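Side-chain contact in nucleocapsid (PDB 4AKL), which binds single- and double-stranded RNA, probably packages the viral genome, and probably also cuts double-stranded DNA without sequence specificity: residues Tyr156-Glu161 and Pro425-Ile430. Residues are numbered along the deposited sequence; the frame is centred on the assembly and turned at random.
Sequences YKVPGE and PCARTI
The methyl group of Ala427 sits in the corner formed by the hydroxyl end of Tyr156 and CG1 of Val158. Its CB lies 3.6 Å from Tyr156 OH and 3.7 Å from Val158 CG1, approaching the ring obliquely. With CG anti to the backbone N (chi1 -165°), the ring runs out toward the helix; tyrosine suits the place, because its ring carbons pack on the methyl (CE2 3.9 Å from Ala427 CB) while Ser458 hydrogen-bonds its hydroxyl. Alanine suits the helix here: the short side chain lets Val158 and Ala427 approach to 6.7 Å between their CA atoms. At the next residue, the Pro159 ring meets the aliphatic part of Arg428 at about a right angle, with Pro159 CG 4.1 Å from Arg428 CD. The arginine chain then bends at chi3 (-88°), placing Pro425 CA against one guanidinium face, displaced toward its rim; methylenes thus pack on proline while NE bonds to Asn423 O just ahead of the helix. The contact joins the first turn of helix 425-440 to the connection between strand 155-156 and helix 163-181, with Ile481 of the parallel partner strand 480-481 against Tyr156 and Val158, and helix 450-460 packed on Tyr156.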
ATOM      1  N   TYR A 156       0.768 -15.194 -15.092  1.00 59.50           N
ATOM      2  CA  TYR A 156      -0.206 -14.154 -15.445  1.00 57.35           C
ATOM      3  C   TYR A 156      -0.553 -14.345 -16.886  1.00 57.69           C
ATOM      4  O   TYR A 156       0.298 -14.163 -17.760  1.00 57.95           O
ATOM      5  CB  TYR A 156       0.370 -12.778 -15.220  1.00 55.50           C
ATOM      6  CG  TYR A 156      -0.600 -11.618 -15.202  1.00 53.61           C
ATOM      7  CD1 TYR A 156      -1.615 -11.545 -14.271  1.00 53.73           C
ATOM      8  CD2 TYR A 156      -0.451 -10.541 -16.082  1.00 53.72           C
ATOM      9  CE1 TYR A 156      -2.493 -10.447 -14.225  1.00 51.58           C
ATOM     10  CE2 TYR A 156      -1.322  -9.439 -16.040  1.00 51.68           C
ATOM     11  CZ  TYR A 156      -2.338  -9.401 -15.115  1.00 51.06           C
ATOM     12  OH  TYR A 156      -3.194  -8.313 -15.084  1.00 47.57           O
ATOM     13  N   LYS A 157      -1.810 -14.712 -17.117  1.00 57.64           N
ATOM     14  CA  LYS A 157      -2.315 -14.990 -18.455  0.50 58.30           C
ATOM     15  C   LYS A 157      -2.862 -13.722 -19.076  1.00 56.45           C
ATOM     16  O   LYS A 157      -3.769 -13.115 -18.528  1.00 55.79           O
ATOM     17  CB  LYS A 157      -3.427 -16.032 -18.413  0.50 59.89           C
ATOM     18  CG  LYS A 157      -4.015 -16.354 -19.773  0.50 61.33           C
ATOM     19  CD  LYS A 157      -3.073 -17.177 -20.599  0.50 63.20           C
ATOM     20  CE  LYS A 157      -3.360 -17.010 -22.076  0.50 64.07           C
ATOM     21  NZ  LYS A 157      -4.812 -16.876 -22.377  0.50 64.38           N
ATOM     22  N   VAL A 158      -2.303 -13.331 -20.223  1.00 55.57           N
ATOM     23  CA  VAL A 158      -2.763 -12.180 -20.994  1.00 53.65           C
ATOM     24  C   VAL A 158      -2.890 -12.629 -22.436  1.00 54.90           C
ATOM     25  O   VAL A 158      -2.301 -13.615 -22.783  1.00 56.69           O
ATOM     26  CB  VAL A 158      -1.766 -10.987 -20.918  1.00 51.82           C
ATOM     27  CG1 VAL A 158      -1.580 -10.508 -19.455  1.00 50.09           C
ATOM     28  CG2 VAL A 158      -0.432 -11.338 -21.538  1.00 52.03           C
ATOM     29  N   PRO A 159      -3.656 -11.904 -23.274  1.00 54.22           N
ATOM     30  CA  PRO A 159      -3.694 -12.137 -24.713  1.00 55.75           C
ATOM     31  C   PRO A 159      -2.317 -12.028 -25.364  1.00 56.02           C
ATOM     32  O   PRO A 159      -1.537 -11.182 -24.959  1.00 54.22           O
ATOM     33  CB  PRO A 159      -4.564 -10.999 -25.243  1.00 54.85           C
ATOM     34  CG  PRO A 159      -5.243 -10.460 -24.116  1.00 53.74           C
ATOM     35  CD  PRO A 159      -4.585 -10.843 -22.872  1.00 52.65           C
ATOM     36  N   GLY A 160      -2.053 -12.885 -26.369  1.00 57.92           N
ATOM     37  CA  GLY A 160      -0.776 -12.930 -27.091  1.00 58.71           C
ATOM     38  C   GLY A 160      -0.277 -11.600 -27.640  1.00 57.77           C
ATOM     39  O   GLY A 160       0.928 -11.351 -27.680  1.00 58.09           O
ATOM     40  N   GLU A 161      -1.196 -10.742 -28.055  1.00 57.03           N
ATOM     41  CA  GLU A 161      -0.841  -9.458 -28.635  1.00 56.42           C
ATOM     42  C   GLU A 161      -0.315  -8.397 -27.649  1.00 53.59           C
ATOM     43  O   GLU A 161       0.128  -7.335 -28.082  1.00 53.11           O
ATOM     44  CB  GLU A 161      -2.036  -8.885 -29.415  1.00 57.13           C
ATOM     45  CG  GLU A 161      -3.285  -8.604 -28.575  1.00 58.31           C
ATOM     46  CD  GLU A 161      -4.248  -7.617 -29.242  1.00 61.69           C
ATOM     47  OE1 GLU A 161      -3.786  -6.572 -29.770  1.00 63.41           O
ATOM     48  OE2 GLU A 161      -5.477  -7.890 -29.240  1.00 64.11           O
ATOM     49  N   PRO A 425      -9.177  -7.812 -19.754  1.00 45.37           N
ATOM     50  CA  PRO A 425      -9.296  -6.416 -20.055  1.00 44.00           C
ATOM     51  C   PRO A 425      -8.574  -5.537 -19.044  1.00 41.63           C
ATOM     52  O   PRO A 425      -8.298  -4.416 -19.365  1.00 40.54           O
ATOM     53  CB  PRO A 425     -10.828  -6.173 -20.003  1.00 44.42           C
ATOM     54  CG  PRO A 425     -11.299  -7.176 -19.168  1.00 45.26           C
ATOM     55  CD  PRO A 425     -10.502  -8.375 -19.498  1.00 46.54           C
ATOM     56  N   CYS A 426      -8.284  -6.059 -17.841  1.00 41.03           N
ATOM     57  CA  CYS A 426      -7.470  -5.350 -16.898  1.00 39.60           C
ATOM     58  C   CYS A 426      -6.092  -5.111 -17.496  1.00 39.42           C
ATOM     59  O   CYS A 426      -5.619  -3.946 -17.591  1.00 38.06           O
ATOM     60  CB  CYS A 426      -7.328  -6.141 -15.612  1.00 39.67           C
ATOM     61  SG  CYS A 426      -6.395  -5.224 -14.331  1.00 37.39           S
ATOM     62  N   ALA A 427      -5.444  -6.202 -17.894  1.00 40.28           N
ATOM     63  CA  ALA A 427      -4.088  -6.103 -18.416  1.00 40.50           C
ATOM     64  C   ALA A 427      -4.088  -5.319 -19.744  1.00 40.97           C
ATOM     65  O   ALA A 427      -3.237  -4.463 -19.969  1.00 40.48           O
ATOM     66  CB  ALA A 427      -3.479  -7.469 -18.566  1.00 41.87           C
ATOM     67  N   ARG A 428      -5.048  -5.564 -20.616  1.00 42.04           N
ATOM     68  CA  ARG A 428      -5.049  -4.802 -21.863  1.00 42.82           C
ATOM     69  C   ARG A 428      -5.027  -3.292 -21.595  1.00 40.93           C
ATOM     70  O   ARG A 428      -4.295  -2.565 -22.262  1.00 41.16           O
ATOM     71  CB  ARG A 428      -6.217  -5.168 -22.744  1.00 44.17           C
ATOM     72  CG  ARG A 428      -6.027  -6.524 -23.391  1.00 48.02           C
ATOM     73  CD  ARG A 428      -7.146  -6.860 -24.322  1.00 52.44           C
ATOM     74  NE  ARG A 428      -8.265  -7.525 -23.633  1.00 56.75           N
ATOM     75  CZ  ARG A 428      -9.553  -7.124 -23.606  1.00 57.95           C
ATOM     76  NH1 ARG A 428      -9.990  -6.021 -24.225  1.00 58.27           N
ATOM     77  NH2 ARG A 428     -10.423  -7.851 -22.943  1.00 59.21           N
ATOM     78  N   THR A 429      -5.803  -2.857 -20.616  1.00 39.46           N
ATOM     79  CA  THR A 429      -5.985  -1.454 -20.334  1.00 38.08           C
ATOM     80  C   THR A 429      -4.750  -0.826 -19.650  1.00 36.87           C
ATOM     81  O   THR A 429      -4.398   0.331 -19.945  1.00 37.41           O
ATOM     82  CB  THR A 429      -7.223  -1.280 -19.464  1.00 37.93           C
ATOM     83  OG1 THR A 429      -8.337  -1.903 -20.110  1.00 38.32           O
ATOM     84  CG2 THR A 429      -7.514   0.228 -19.156  1.00 36.36           C
ATOM     85  N   ILE A 430      -4.115  -1.567 -18.732  1.00 36.02           N
ATOM     86  CA  ILE A 430      -2.849  -1.165 -18.110  1.00 34.99           C
ATOM     87  C   ILE A 430      -1.771  -0.921 -19.162  1.00 35.40           C
ATOM     88  O   ILE A 430      -1.094   0.073 -19.133  1.00 34.44           O
ATOM     89  CB  ILE A 430      -2.349  -2.238 -17.111  1.00 35.18           C
ATOM     90  CG1 ILE A 430      -3.203  -2.228 -15.828  1.00 34.69           C
ATOM     91  CG2 ILE A 430      -0.889  -2.007 -16.717  1.00 34.52           C
ATOM     92  CD1 ILE A 430      -2.950  -3.367 -14.807  1.00 33.20           C
TER